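Local coordinates for protein WZI (Escherichia coli, PDB 2YNK) that binds carbohydrate as an outer-membrane lectin and takes part in assembling the group 1 capsule on the cell surface, at residues Y341-H346 against D350-Q355; A199-Q204 against V208-I213; R20-L25 against S49-V54; L14-D19 against K320-W325. One frame throughout, in Å; residues are numbered along the deposited sequence.

Contact 1: Y341-H346 against D350-Q355; sequences YSYTHH and DGYYQQ
Tyr343 meets Tyr352 and Tyr353 from an unusual backbone position: it is the third residue of a type II beta turn from Tyr341 to Thr344, where phi is positive and glycine is common. Tyr343 turns its own carbonyl to the loop opposite, and Tyr352 N donates to Tyr343 O over 2.9 Å. The bond is fairly straight at hydrogen (163°), although the donor stands well above the carbonyl plane. Gly351 CA passes close beside the same oxygen, and the ring of Tyr353 brings CE1 to 3.4 Å from Tyr343 O, edge first. Tyr352, the centre of an inverse gamma turn, sends its ring anti to its own nitrogen (chi1 -168°), which brings it over to Tyr343. The two rings meet at a slant, planes 34° apart, with Tyr343 CD1 3.7 Å from Tyr352 CD2. Tyr353 instead runs across Tyr343 at about a right angle; its CE1 packs 3.7 Å from Tyr343 CB, and its OH comes near the plane of the Tyr343 ring at the edge. The phenol ends are held by other loops: Tyr343 OH bonds Leu160 O and Asp361 N, Tyr352 OH bonds Ile161 O, and Tyr353 OH bonds Gly365 N. The three tyrosines account for most of the buried surface, while each hydroxyl is satisfied by main chain, so they tie several loops together at this end of the barrel.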
loop_
_atom_site.group_PDB
_atom_site.type_symbol
_atom_site.label_atom_id
_atom_site.label_comp_id
_atom_site.label_asym_id
_atom_site.label_seq_id
_atom_site.Cartn_x
_atom_site.Cartn_y
_atom_site.Cartn_z
ATOM N N TYR A 341 -16.101 -11.326 13.297
ATOM C CA TYR A 341 -15.607 -12.381 12.400
ATOM C C TYR A 341 -14.538 -11.899 11.403
ATOM O O TYR A 341 -13.686 -12.679 10.982
ATOM C CB TYR A 341 -16.774 -13.016 11.646
ATOM C CG TYR A 341 -16.420 -14.277 10.889
ATOM C CD1 TYR A 341 -16.144 -15.463 11.563
ATOM C CD2 TYR A 341 -16.366 -14.284 9.490
ATOM C CE1 TYR A 341 -15.821 -16.618 10.874
ATOM C CE2 TYR A 341 -16.051 -15.440 8.791
ATOM C CZ TYR A 341 -15.782 -16.603 9.489
ATOM O OH TYR A 341 -15.468 -17.751 8.800
ATOM N N SER A 342 -14.571 -10.626 11.019
ATOM C CA SER A 342 -13.558 -10.112 10.089
ATOM C C SER A 342 -12.194 -10.043 10.769
ATOM O O SER A 342 -12.070 -9.559 11.895
ATOM C CB SER A 342 -13.956 -8.750 9.524
ATOM O OG SER A 342 -14.947 -8.896 8.527
ATOM N N TYR A 343 -11.181 -10.557 10.078
ATOM C CA TYR A 343 -9.810 -10.577 10.580
ATOM C C TYR A 343 -9.654 -11.355 11.901
ATOM O O TYR A 343 -8.687 -11.178 12.632
ATOM C CB TYR A 343 -9.267 -9.145 10.697
ATOM C CG TYR A 343 -9.256 -8.338 9.406
ATOM C CD1 TYR A 343 -9.152 -8.950 8.156
ATOM C CD2 TYR A 343 -9.303 -6.950 9.445
ATOM C CE1 TYR A 343 -9.115 -8.197 6.993
ATOM C CE2 TYR A 343 -9.267 -6.190 8.288
ATOM C CZ TYR A 343 -9.172 -6.816 7.064
ATOM O OH TYR A 343 -9.129 -6.055 5.911
ATOM N N THR A 344 -10.602 -12.251 12.144
ATOM C CA THR A 344 -10.632 -13.151 13.293
ATOM C C THR A 344 -10.272 -14.531 12.796
ATOM O O THR A 344 -10.490 -14.837 11.624
ATOM C CB THR A 344 -12.067 -13.217 13.855
ATOM O OG1 THR A 344 -12.294 -12.074 14.680
ATOM C CG2 THR A 344 -12.332 -14.492 14.636
ATOM N N HIS A 345 -9.714 -15.361 13.669
ATOM C CA HIS A 345 -9.632 -16.791 13.398
ATOM C C HIS A 345 -9.611 -17.623 14.670
ATOM O O HIS A 345 -9.240 -17.131 15.737
ATOM C CB HIS A 345 -8.442 -17.112 12.509
ATOM C CG HIS A 345 -8.574 -18.422 11.799
ATOM N ND1 HIS A 345 -7.771 -19.460 12.051
ATOM C CD2 HIS A 345 -9.489 -18.852 10.848
ATOM C CE1 HIS A 345 -8.138 -20.508 11.293
ATOM N NE2 HIS A 345 -9.191 -20.135 10.552
ATOM N N HIS A 346 -10.003 -18.895 14.558
ATOM C CA HIS A 346 -10.148 -19.779 15.723
ATOM C C HIS A 346 -8.924 -20.615 15.998
ATOM O O HIS A 346 -8.740 -21.078 17.128
ATOM C CB HIS A 346 -11.390 -20.666 15.585
ATOM C CG HIS A 346 -11.378 -21.563 14.361
ATOM N ND1 HIS A 346 -11.418 -21.076 13.102
ATOM C CD2 HIS A 346 -11.343 -22.948 14.242
ATOM C CE1 HIS A 346 -11.400 -22.094 12.226
ATOM N NE2 HIS A 346 -11.356 -23.240 12.921
ATOM N N ASP A 350 -4.724 -14.710 17.340
ATOM C CA ASP A 350 -4.335 -13.294 17.310
ATOM C C ASP A 350 -4.960 -12.594 16.091
ATOM O O ASP A 350 -4.793 -11.389 15.915
ATOM C CB ASP A 350 -2.811 -13.141 17.228
ATOM C CG ASP A 350 -2.087 -13.337 18.560
ATOM O OD1 ASP A 350 -2.701 -13.677 19.600
ATOM O OD2 ASP A 350 -0.844 -13.133 18.536
ATOM N N GLY A 351 -5.641 -13.350 15.230
ATOM C CA GLY A 351 -6.365 -12.772 14.109
ATOM C C GLY A 351 -5.429 -12.449 12.970
ATOM O O GLY A 351 -4.276 -12.858 12.987
ATOM N N TYR A 352 -5.936 -11.710 11.983
ATOM C CA TYR A 352 -5.171 -11.320 10.787
ATOM C C TYR A 352 -4.421 -10.010 11.097
ATOM O O TYR A 352 -4.681 -8.956 10.497
ATOM C CB TYR A 352 -6.123 -11.182 9.595
ATOM C CG TYR A 352 -5.456 -11.063 8.231
ATOM C CD1 TYR A 352 -4.638 -12.079 7.744
ATOM C CD2 TYR A 352 -5.672 -9.950 7.420
ATOM C CE1 TYR A 352 -4.028 -11.981 6.504
ATOM C CE2 TYR A 352 -5.071 -9.842 6.176
ATOM C CZ TYR A 352 -4.249 -10.859 5.722
ATOM O OH TYR A 352 -3.645 -10.767 4.492
ATOM N N TYR A 353 -3.519 -10.100 12.084
ATOM C CA TYR A 353 -2.751 -8.968 12.608
ATOM C C TYR A 353 -1.348 -9.415 13.001
ATOM O O TYR A 353 -1.187 -10.477 13.601
ATOM C CB TYR A 353 -3.383 -8.404 13.881
ATOM C CG TYR A 353 -4.783 -7.881 13.749
ATOM C CD1 TYR A 353 -5.861 -8.748 13.702
ATOM C CD2 TYR A 353 -5.037 -6.524 13.724
ATOM C CE1 TYR A 353 -7.161 -8.282 13.608
ATOM C CE2 TYR A 353 -6.334 -6.039 13.628
ATOM C CZ TYR A 353 -7.395 -6.928 13.573
ATOM O OH TYR A 353 -8.689 -6.477 13.464
ATOM N N GLN A 354 -0.343 -8.593 12.687
ATOM C CA GLN A 354 0.990 -8.789 13.227
ATOM C C GLN A 354 1.249 -7.696 14.229
ATOM O O GLN A 354 1.068 -6.521 13.907
ATOM C CB GLN A 354 2.042 -8.709 12.143
ATOM C CG GLN A 354 3.431 -9.020 12.664
ATOM C CD GLN A 354 4.478 -8.957 11.599
ATOM O OE1 GLN A 354 5.007 -9.981 11.182
ATOM N NE2 GLN A 354 4.785 -7.756 11.148
ATOM N N GLN A 355 1.667 -8.091 15.436
ATOM C CA GLN A 355 1.945 -7.164 16.529
ATOM C C GLN A 355 0.801 -6.198 16.748
ATOM O O GLN A 355 0.999 -5.017 17.035
ATOM C CB GLN A 355 3.263 -6.440 16.292
ATOM C CG GLN A 355 4.417 -7.423 16.190
ATOM C CD GLN A 355 5.704 -6.811 15.705
ATOM O OE1 GLN A 355 5.756 -6.216 14.625
ATOM N NE2 GLN A 355 6.770 -6.991 16.478
#

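Contact 2: A199-Q204 against V208-I213; sequences ASQMNQ and VPHAKI
Met202, Ile213 and Gln201 bury the most surface where strands 193-201 and 212-221 pair as an antiparallel beta hairpin of the barrel wall. Met202, present as selenomethionine, follows the last paired residue of its strand, and its side chain runs obliquely across that of Ile213, with Met202 CG 3.8 Å from Ile213 CG1. Further along the same side chain, Met202 SE packs 4.0 Å from Ala211 CB. Ile213 shares its face of the sheet with Ser200, its hydrogen-bonded partner: Ser200 N donates to Ile213 O and Ile213 N to Ser200 O, each over 2.9 Å. Ile233 and Gln235 of the next strand, 226-236, touch Ile213, and Gln235 also touches Met202. Gln201 lies on the other face, in a non-hydrogen-bonded pair with Lys212. Their side chains run alongside each other in the same direction, Gln201 with its CG anti to the backbone nitrogen (chi1 -170°). Lys212 NZ makes a weak bond to His210 O, and Glu243 touches the lysine from a nearby loop. The amide end of Gln201 comes up to His210, with Gln201 OE1 3.7 Å from His210 CB and the imidazole plane turned 41° from the amide. Beyond the regular pairs the strands are still joined by Met202 N, which donates to Ala211 O in a nearly linear bond (176°).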
loop_
_atom_site.group_PDB
_atom_site.type_symbol
_atom_site.label_atom_id
_atom_site.label_comp_id
_atom_site.label_asym_id
_atom_site.label_seq_id
_atom_site.Cartn_x
_atom_site.Cartn_y
_atom_site.Cartn_z
ATOM N N ALA A 199 5.835 -15.683 0.122
ATOM C CA ALA A 199 5.836 -16.535 1.322
ATOM C C ALA A 199 6.623 -15.821 2.422
ATOM O O ALA A 199 7.788 -15.484 2.230
ATOM C CB ALA A 199 6.433 -17.898 1.021
ATOM N N SER A 200 5.962 -15.581 3.556
ATOM C CA SER A 200 6.486 -14.744 4.643
ATOM C C SER A 200 6.275 -15.393 6.021
ATOM O O SER A 200 5.458 -16.298 6.182
ATOM C CB SER A 200 5.790 -13.380 4.629
ATOM O OG SER A 200 6.040 -12.658 3.430
ATOM N N GLN A 201 7.022 -14.914 7.009
ATOM C CA GLN A 201 6.930 -15.402 8.386
ATOM C C GLN A 201 6.482 -14.279 9.308
ATOM O O GLN A 201 7.114 -13.222 9.378
ATOM C CB GLN A 201 8.281 -15.927 8.852
ATOM C CG GLN A 201 8.204 -16.666 10.181
ATOM C CD GLN A 201 9.516 -17.310 10.571
ATOM O OE1 GLN A 201 9.683 -18.517 10.435
ATOM N NE2 GLN A 201 10.463 -16.506 11.042
HETATM N N MSE A 202 5.388 -14.506 10.023
HETATM C CA MSE A 202 4.867 -13.503 10.954
HETATM C C MSE A 202 5.811 -13.384 12.123
HETATM O O MSE A 202 6.481 -14.350 12.488
HETATM C CB MSE A 202 3.478 -13.910 11.422
HETATM C CG MSE A 202 2.480 -13.870 10.274
HETATM SE SE MSE A 202 0.692 -14.118 11.036
HETATM C CE MSE A 202 0.426 -12.216 11.486
ATOM N N ASN A 203 5.867 -12.190 12.708
ATOM C CA ASN A 203 6.820 -11.859 13.769
ATOM C C ASN A 203 6.106 -11.654 15.096
ATOM O O ASN A 203 5.034 -11.028 15.138
ATOM C CB ASN A 203 7.583 -10.590 13.393
ATOM C CG ASN A 203 8.733 -10.289 14.331
ATOM O OD1 ASN A 203 9.319 -11.185 14.930
ATOM N ND2 ASN A 203 9.073 -9.015 14.445
ATOM N N GLN A 204 6.700 -12.192 16.167
ATOM C CA GLN A 204 6.129 -12.147 17.528
ATOM C C GLN A 204 4.653 -12.539 17.530
ATOM O O GLN A 204 3.852 -11.974 18.269
ATOM C CB GLN A 204 6.288 -10.753 18.146
ATOM C CG GLN A 204 7.713 -10.354 18.507
ATOM C CD GLN A 204 7.757 -9.028 19.251
ATOM O OE1 GLN A 204 6.798 -8.238 19.212
ATOM N NE2 GLN A 204 8.871 -8.775 19.949
ATOM N N VAL A 208 0.428 -18.516 17.743
ATOM C CA VAL A 208 1.005 -19.584 16.907
ATOM C C VAL A 208 2.315 -19.076 16.306
ATOM O O VAL A 208 2.360 -18.614 15.148
ATOM C CB VAL A 208 0.082 -20.009 15.744
ATOM C CG1 VAL A 208 0.607 -21.294 15.117
ATOM C CG2 VAL A 208 -1.357 -20.178 16.212
ATOM N N PRO A 209 3.395 -19.148 17.094
ATOM C CA PRO A 209 4.672 -18.565 16.687
ATOM C C PRO A 209 5.127 -18.978 15.280
ATOM O O PRO A 209 4.800 -20.056 14.814
ATOM C CB PRO A 209 5.645 -19.099 17.753
ATOM C CG PRO A 209 4.790 -19.396 18.935
ATOM C CD PRO A 209 3.498 -19.878 18.370
ATOM N N HIS A 210 5.887 -18.108 14.626
ATOM C CA HIS A 210 6.407 -18.350 13.264
ATOM C C HIS A 210 5.354 -18.780 12.288
ATOM O O HIS A 210 5.549 -19.738 11.559
ATOM C CB HIS A 210 7.530 -19.375 13.305
ATOM C CG HIS A 210 8.425 -19.235 14.509
ATOM N ND1 HIS A 210 9.019 -18.074 14.840
ATOM C CD2 HIS A 210 8.817 -20.167 15.473
ATOM C CE1 HIS A 210 9.756 -18.248 15.960
ATOM N NE2 HIS A 210 9.630 -19.528 16.346
ATOM N N ALA A 211 4.226 -18.084 12.265
ATOM C CA ALA A 211 3.166 -18.398 11.324
ATOM C C ALA A 211 3.505 -17.794 9.956
ATOM O O ALA A 211 4.088 -16.698 9.845
ATOM C CB ALA A 211 1.820 -17.881 11.815
ATOM N N LYS A 212 3.124 -18.508 8.910
ATOM C CA LYS A 212 3.446 -18.082 7.572
ATOM C C LYS A 212 2.250 -17.394 6.959
ATOM O O LYS A 212 1.108 -17.785 7.198
ATOM C CB LYS A 212 3.861 -19.269 6.716
ATOM C CG LYS A 212 4.756 -20.275 7.431
ATOM C CD LYS A 212 5.979 -19.642 8.075
ATOM C CE LYS A 212 6.855 -20.711 8.704
ATOM N NZ LYS A 212 8.026 -20.098 9.383
ATOM N N ILE A 213 2.519 -16.348 6.186
ATOM C CA ILE A 213 1.528 -15.806 5.281
ATOM C C ILE A 213 2.021 -16.148 3.879
ATOM O O ILE A 213 3.079 -15.691 3.453
ATOM C CB ILE A 213 1.325 -14.293 5.474
ATOM C CG1 ILE A 213 0.846 -13.995 6.899
ATOM C CG2 ILE A 213 0.295 -13.761 4.491
ATOM C CD1 ILE A 213 -0.575 -14.439 7.201
#

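Contact 3: R20-L25 against S49-V54; sequences RGVIHL and SSEQVV
Arg20 and Glu51 form the polar half of this contact, a salt bridge from the turn after helix 8-19 to the first turns of helix 49-65. NE of Arg20 donates to Glu51 OE2 over 3.2 Å at 155°, arriving at the anti lone pair, and the oxygen lies close to the guanidinium plane at its edge. NH2 adds a weak bond of 3.4 Å to the same OE2, so one oxygen takes both. The guanidinium and carboxylate planes are steeply inclined, 68° apart. A bend at chi3 (66°) swings the guanidinium off the line of the arginine chain. The other oxygen, Glu51 OE1, accepts from Ser47 N and Tyr48 N, while Arg20 NH1 is bound by His315 O. With both oxygens gripped by donors, the buried glutamate is probably kept charged. The rest is van der Waals contact: the Val22 methyl CG2 packs against the carboxylate, beside OE2 and 3.5 Å from Glu51 CD. Gly21, between Arg20 and Val22 in the chain, ends helix 8-19 in a Schellman motif with positive phi, which lets the chain turn back. Around them, Trp16 of helix 8-19 packs on Glu51 and Val54 of helix 49-65, Leu17 packs on Val54, and His315 ties Arg20 and the end of helix 8-19 to barrel strand 306-317.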
loop_
_atom_site.group_PDB
_atom_site.type_symbol
_atom_site.label_atom_id
_atom_site.label_comp_id
_atom_site.label_asym_id
_atom_site.label_seq_id
_atom_site.Cartn_x
_atom_site.Cartn_y
_atom_site.Cartn_z
ATOM N N ARG A 20 -5.274 10.062 -16.762
ATOM C CA ARG A 20 -5.393 11.037 -17.833
ATOM C C ARG A 20 -4.983 10.449 -19.174
ATOM O O ARG A 20 -4.958 11.163 -20.161
ATOM C CB ARG A 20 -4.511 12.252 -17.549
ATOM C CG ARG A 20 -4.954 13.081 -16.356
ATOM C CD ARG A 20 -4.036 14.273 -16.149
ATOM N NE ARG A 20 -4.125 15.221 -17.259
ATOM C CZ ARG A 20 -5.097 16.112 -17.427
ATOM N NH1 ARG A 20 -6.094 16.202 -16.556
ATOM N NH2 ARG A 20 -5.076 16.922 -18.484
ATOM N N GLY A 21 -4.633 9.166 -19.212
ATOM C CA GLY A 21 -4.264 8.506 -20.460
ATOM C C GLY A 21 -2.884 8.830 -21.021
ATOM O O GLY A 21 -2.542 8.370 -22.105
ATOM N N VAL A 22 -2.084 9.605 -20.298
ATOM C CA VAL A 22 -0.731 9.930 -20.738
ATOM C C VAL A 22 0.212 8.731 -20.678
ATOM O O VAL A 22 1.189 8.687 -21.414
ATOM C CB VAL A 22 -0.122 11.038 -19.877
ATOM C CG1 VAL A 22 1.297 11.348 -20.331
ATOM C CG2 VAL A 22 -1.005 12.276 -19.908
ATOM N N ILE A 23 -0.050 7.801 -19.752
ATOM C CA ILE A 23 0.626 6.493 -19.714
ATOM C C ILE A 23 -0.374 5.382 -19.374
ATOM O O ILE A 23 -1.509 5.659 -18.978
ATOM C CB ILE A 23 1.818 6.452 -18.730
ATOM C CG1 ILE A 23 1.399 6.859 -17.319
ATOM C CG2 ILE A 23 2.941 7.353 -19.209
ATOM C CD1 ILE A 23 2.566 7.005 -16.357
ATOM N N HIS A 24 0.039 4.131 -19.575
ATOM C CA HIS A 24 -0.768 2.976 -19.199
ATOM C C HIS A 24 0.043 2.128 -18.270
ATOM O O HIS A 24 1.109 1.648 -18.647
ATOM C CB HIS A 24 -1.209 2.205 -20.428
ATOM C CG HIS A 24 -1.961 3.058 -21.425
ATOM N ND1 HIS A 24 -3.134 3.657 -21.124
ATOM C CD2 HIS A 24 -1.654 3.428 -22.738
ATOM C CE1 HIS A 24 -3.561 4.364 -22.190
ATOM N NE2 HIS A 24 -2.653 4.223 -23.176
ATOM N N LEU A 25 -0.437 1.958 -17.039
ATOM C CA LEU A 25 0.372 1.355 -16.001
ATOM C C LEU A 25 -0.453 0.973 -14.788
ATOM O O LEU A 25 -1.096 1.828 -14.175
ATOM C CB LEU A 25 1.428 2.361 -15.559
ATOM C CG LEU A 25 2.421 1.879 -14.515
ATOM C CD1 LEU A 25 3.244 0.760 -15.123
ATOM C CD2 LEU A 25 3.307 3.025 -14.060
ATOM N N SER A 49 1.314 21.125 -20.661
ATOM C CA SER A 49 2.572 21.432 -19.981
ATOM C C SER A 49 2.539 20.854 -18.571
ATOM O O SER A 49 3.545 20.349 -18.062
ATOM C CB SER A 49 2.798 22.940 -19.925
ATOM O OG SER A 49 2.078 23.590 -20.956
ATOM N N SER A 50 1.368 20.917 -17.943
ATOM C CA SER A 50 1.160 20.252 -16.667
ATOM C C SER A 50 1.600 18.799 -16.767
ATOM O O SER A 50 2.220 18.275 -15.846
ATOM C CB SER A 50 -0.305 20.336 -16.231
ATOM O OG SER A 50 -1.169 19.775 -17.202
ATOM N N GLU A 51 1.306 18.161 -17.895
ATOM C CA GLU A 51 1.645 16.752 -18.083
ATOM C C GLU A 51 3.147 16.489 -18.233
ATOM O O GLU A 51 3.627 15.414 -17.873
ATOM C CB GLU A 51 0.863 16.165 -19.262
ATOM C CG GLU A 51 -0.638 16.134 -19.012
ATOM C CD GLU A 51 -1.450 15.732 -20.222
ATOM O OE1 GLU A 51 -1.008 15.959 -21.376
ATOM O OE2 GLU A 51 -2.561 15.202 -20.007
ATOM N N GLN A 52 3.890 17.464 -18.745
ATOM C CA GLN A 52 5.336 17.305 -18.898
ATOM C C GLN A 52 5.999 17.481 -17.540
ATOM O O GLN A 52 6.954 16.785 -17.216
ATOM C CB GLN A 52 5.897 18.296 -19.923
ATOM C CG GLN A 52 5.049 18.398 -21.188
ATOM C CD GLN A 52 5.858 18.580 -22.463
ATOM O OE1 GLN A 52 5.655 19.543 -23.213
ATOM N NE2 GLN A 52 6.767 17.643 -22.723
ATOM N N VAL A 53 5.465 18.404 -16.745
ATOM C CA VAL A 53 5.919 18.611 -15.368
ATOM C C VAL A 53 5.811 17.326 -14.534
ATOM O O VAL A 53 6.776 16.905 -13.899
ATOM C CB VAL A 53 5.102 19.727 -14.673
ATOM C CG1 VAL A 53 5.383 19.760 -13.175
ATOM C CG2 VAL A 53 5.395 21.078 -15.304
ATOM N N VAL A 54 4.643 16.696 -14.547
ATOM C CA VAL A 54 4.476 15.448 -13.818
ATOM C C VAL A 54 5.432 14.387 -14.363
ATOM O O VAL A 54 6.174 13.792 -13.597
ATOM C CB VAL A 54 3.017 14.938 -13.833
ATOM C CG1 VAL A 54 2.926 13.586 -13.143
ATOM C CG2 VAL A 54 2.086 15.939 -13.155
#

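Contact 4: L14-D19 against K320-W325; sequences LAWLSD and KDAVNW
Trp16 reaches from helix 8-19 to strand 322-331 with its indole beside Ala322, Val323 and Asn324. The helix and strand axes run nearly perpendicular (94°) and pass 9.5 Å apart, so one large side chain does most of the bridging. Its CG is anti to the backbone nitrogen (chi1 -170°), which extends the ring from the helix toward the strand. Ala322 CB stands 3.3 Å above the indole plane, toward the rim, 3.4 Å from Trp16 NE1 and 3.6 Å from Trp16 CE2. The indole edge faces two oxygens lying near its plane. Asn324 OD1 is 3.8 Å from Trp16 CD1, the amide turned 70° against the ring and its chain crossing at about a right angle, while Val323 O lies 3.8 Å from Trp16 NE1 without bonding. Trp16 NE1 and Asn324 OD1 both bond to strand 306-317: Trp16 NE1 donates to His316 O, and Asn324 OD1 is hydrogen-bonded to His315 ND1. Val323 points away from the helix, to the side where dodecane is bound. Such alternation, small or polar residues inward and an apolar one toward lipid-like chains, is characteristic of a membrane beta-barrel, here with an N-terminal helix packed against the inner wall near one end.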
loop_
_atom_site.group_PDB
_atom_site.type_symbol
_atom_site.label_atom_id
_atom_site.label_comp_id
_atom_site.label_asym_id
_atom_site.label_seq_id
_atom_site.Cartn_x
_atom_site.Cartn_y
_atom_site.Cartn_z
ATOM N N LEU A 14 2.117 8.872 -10.715
ATOM C CA LEU A 14 1.829 7.836 -11.708
ATOM C C LEU A 14 0.329 7.730 -11.958
ATOM O O LEU A 14 -0.103 7.606 -13.104
ATOM C CB LEU A 14 2.360 6.469 -11.259
ATOM C CG LEU A 14 3.873 6.239 -11.267
ATOM C CD1 LEU A 14 4.172 4.794 -10.895
ATOM C CD2 LEU A 14 4.468 6.577 -12.625
ATOM N N ALA A 15 -0.460 7.774 -10.886
ATOM C CA ALA A 15 -1.915 7.630 -10.990
ATOM C C ALA A 15 -2.533 8.791 -11.766
ATOM O O ALA A 15 -3.518 8.622 -12.485
ATOM C CB ALA A 15 -2.542 7.523 -9.604
ATOM N N TRP A 16 -1.949 9.969 -11.598
ATOM C CA TRP A 16 -2.374 11.159 -12.319
ATOM C C TRP A 16 -2.160 10.933 -13.796
ATOM O O TRP A 16 -3.077 11.080 -14.599
ATOM C CB TRP A 16 -1.578 12.361 -11.807
ATOM C CG TRP A 16 -2.041 13.727 -12.266
ATOM C CD1 TRP A 16 -2.906 14.593 -11.611
ATOM C CD2 TRP A 16 -1.623 14.453 -13.473
ATOM N NE1 TRP A 16 -3.065 15.756 -12.325
ATOM C CE2 TRP A 16 -2.316 15.738 -13.443
ATOM C CE3 TRP A 16 -0.777 14.172 -14.534
ATOM C CZ2 TRP A 16 -2.162 16.682 -14.450
ATOM C CZ3 TRP A 16 -0.621 15.134 -15.541
ATOM C CH2 TRP A 16 -1.301 16.356 -15.500
ATOM N N LEU A 17 -0.947 10.530 -14.155
ATOM C CA LEU A 17 -0.588 10.299 -15.547
ATOM C C LEU A 17 -1.423 9.181 -16.182
ATOM O O LEU A 17 -1.818 9.276 -17.351
ATOM C CB LEU A 17 0.910 9.978 -15.650
ATOM C CG LEU A 17 1.838 11.160 -15.347
ATOM C CD1 LEU A 17 3.192 10.676 -14.863
ATOM C CD2 LEU A 17 1.987 12.053 -16.575
ATOM N N SER A 18 -1.700 8.136 -15.406
ATOM C CA SER A 18 -2.394 6.953 -15.920
ATOM C C SER A 18 -3.862 7.237 -16.197
ATOM O O SER A 18 -4.388 6.845 -17.231
ATOM C CB SER A 18 -2.254 5.777 -14.944
ATOM O OG SER A 18 -3.227 4.769 -15.182
ATOM N N ASP A 19 -4.516 7.927 -15.272
ATOM C CA ASP A 19 -5.949 8.181 -15.385
ATOM C C ASP A 19 -6.266 9.249 -16.423
ATOM O O ASP A 19 -7.388 9.336 -16.896
ATOM C CB ASP A 19 -6.526 8.581 -14.026
ATOM C CG ASP A 19 -6.629 7.408 -13.065
ATOM O OD1 ASP A 19 -5.953 6.376 -13.277
ATOM O OD2 ASP A 19 -7.400 7.518 -12.091
ATOM N N LYS A 320 0.100 25.005 -14.728
ATOM C CA LYS A 320 1.031 23.892 -14.849
ATOM C C LYS A 320 0.946 22.966 -13.628
ATOM O O LYS A 320 1.589 21.914 -13.598
ATOM C CB LYS A 320 2.453 24.419 -15.014
ATOM C CG LYS A 320 2.693 25.140 -16.332
ATOM C CD LYS A 320 4.160 25.522 -16.476
ATOM C CE LYS A 320 4.615 25.567 -17.928
ATOM N NZ LYS A 320 6.091 25.756 -18.022
ATOM N N ASP A 321 0.145 23.350 -12.631
ATOM C CA ASP A 321 -0.019 22.553 -11.414
ATOM C C ASP A 321 -0.894 21.337 -11.689
ATOM O O ASP A 321 -1.493 21.221 -12.766
ATOM C CB ASP A 321 -0.655 23.382 -10.288
ATOM C CG ASP A 321 0.214 24.548 -9.836
ATOM O OD1 ASP A 321 1.425 24.577 -10.167
ATOM O OD2 ASP A 321 -0.325 25.437 -9.133
ATOM N N ALA A 322 -0.961 20.439 -10.707
ATOM C CA ALA A 322 -1.753 19.218 -10.807
ATOM C C ALA A 322 -2.607 19.023 -9.551
ATOM O O ALA A 322 -2.171 19.340 -8.438
ATOM C CB ALA A 322 -0.840 18.026 -11.013
ATOM N N VAL A 323 -3.823 18.506 -9.737
ATOM C CA VAL A 323 -4.743 18.294 -8.635
ATOM C C VAL A 323 -5.196 16.847 -8.604
ATOM O O VAL A 323 -5.673 16.328 -9.609
ATOM C CB VAL A 323 -5.958 19.231 -8.720
ATOM C CG1 VAL A 323 -6.987 18.880 -7.653
ATOM C CG2 VAL A 323 -5.509 20.668 -8.547
ATOM N N ASN A 324 -5.027 16.213 -7.433
ATOM C CA ASN A 324 -5.412 14.814 -7.181
ATOM C C ASN A 324 -6.503 14.769 -6.137
ATOM O O ASN A 324 -6.389 15.432 -5.111
ATOM C CB ASN A 324 -4.239 14.033 -6.606
ATOM C CG ASN A 324 -3.258 13.578 -7.647
ATOM O OD1 ASN A 324 -3.533 12.658 -8.404
ATOM N ND2 ASN A 324 -2.077 14.184 -7.651
ATOM N N TRP A 325 -7.542 13.977 -6.364
ATOM C CA TRP A 325 -8.550 13.778 -5.334
ATOM C C TRP A 325 -9.155 12.415 -5.392
ATOM O O TRP A 325 -9.232 11.805 -6.460
ATOM C CB TRP A 325 -9.638 14.841 -5.424
ATOM C CG TRP A 325 -10.512 14.708 -6.646
ATOM C CD1 TRP A 325 -10.359 15.343 -7.876
ATOM C CD2 TRP A 325 -11.711 13.876 -6.797
ATOM N NE1 TRP A 325 -11.349 14.969 -8.744
ATOM C CE2 TRP A 325 -12.188 14.093 -8.167
ATOM C CE3 TRP A 325 -12.405 13.006 -5.972
ATOM C CZ2 TRP A 325 -13.313 13.456 -8.661
ATOM C CZ3 TRP A 325 -13.540 12.369 -6.483
ATOM C CH2 TRP A 325 -13.982 12.592 -7.795
#

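The four contacts form two clusters on opposite sides of the chain's centre. Contacts 1 and 2, centres 13 Å apart, join through Gln354 OE1 to Asn203 N (2.8 Å) and Gln355 NE2 to Gln204 OE1 (3.0 Å), both probable hydrogen bonds. Contacts 3 and 4 have centres 7 Å apart; the loop of contact 3 leaves the helix of contact 4, and they touch through Leu17 and Trp16. Centres in different clusters are 36 to 41 Å apart, consistent with loop and periplasmic ends of the barrel. Contacts 2 and 4 lie on the same closed sheet. Hydrocarbon marks its outside: the side chain of Gln201 is about 8 Å from a bound octane, and Asp321 helps form a dodecane pocket with Trp318, Leu376 and Trp384.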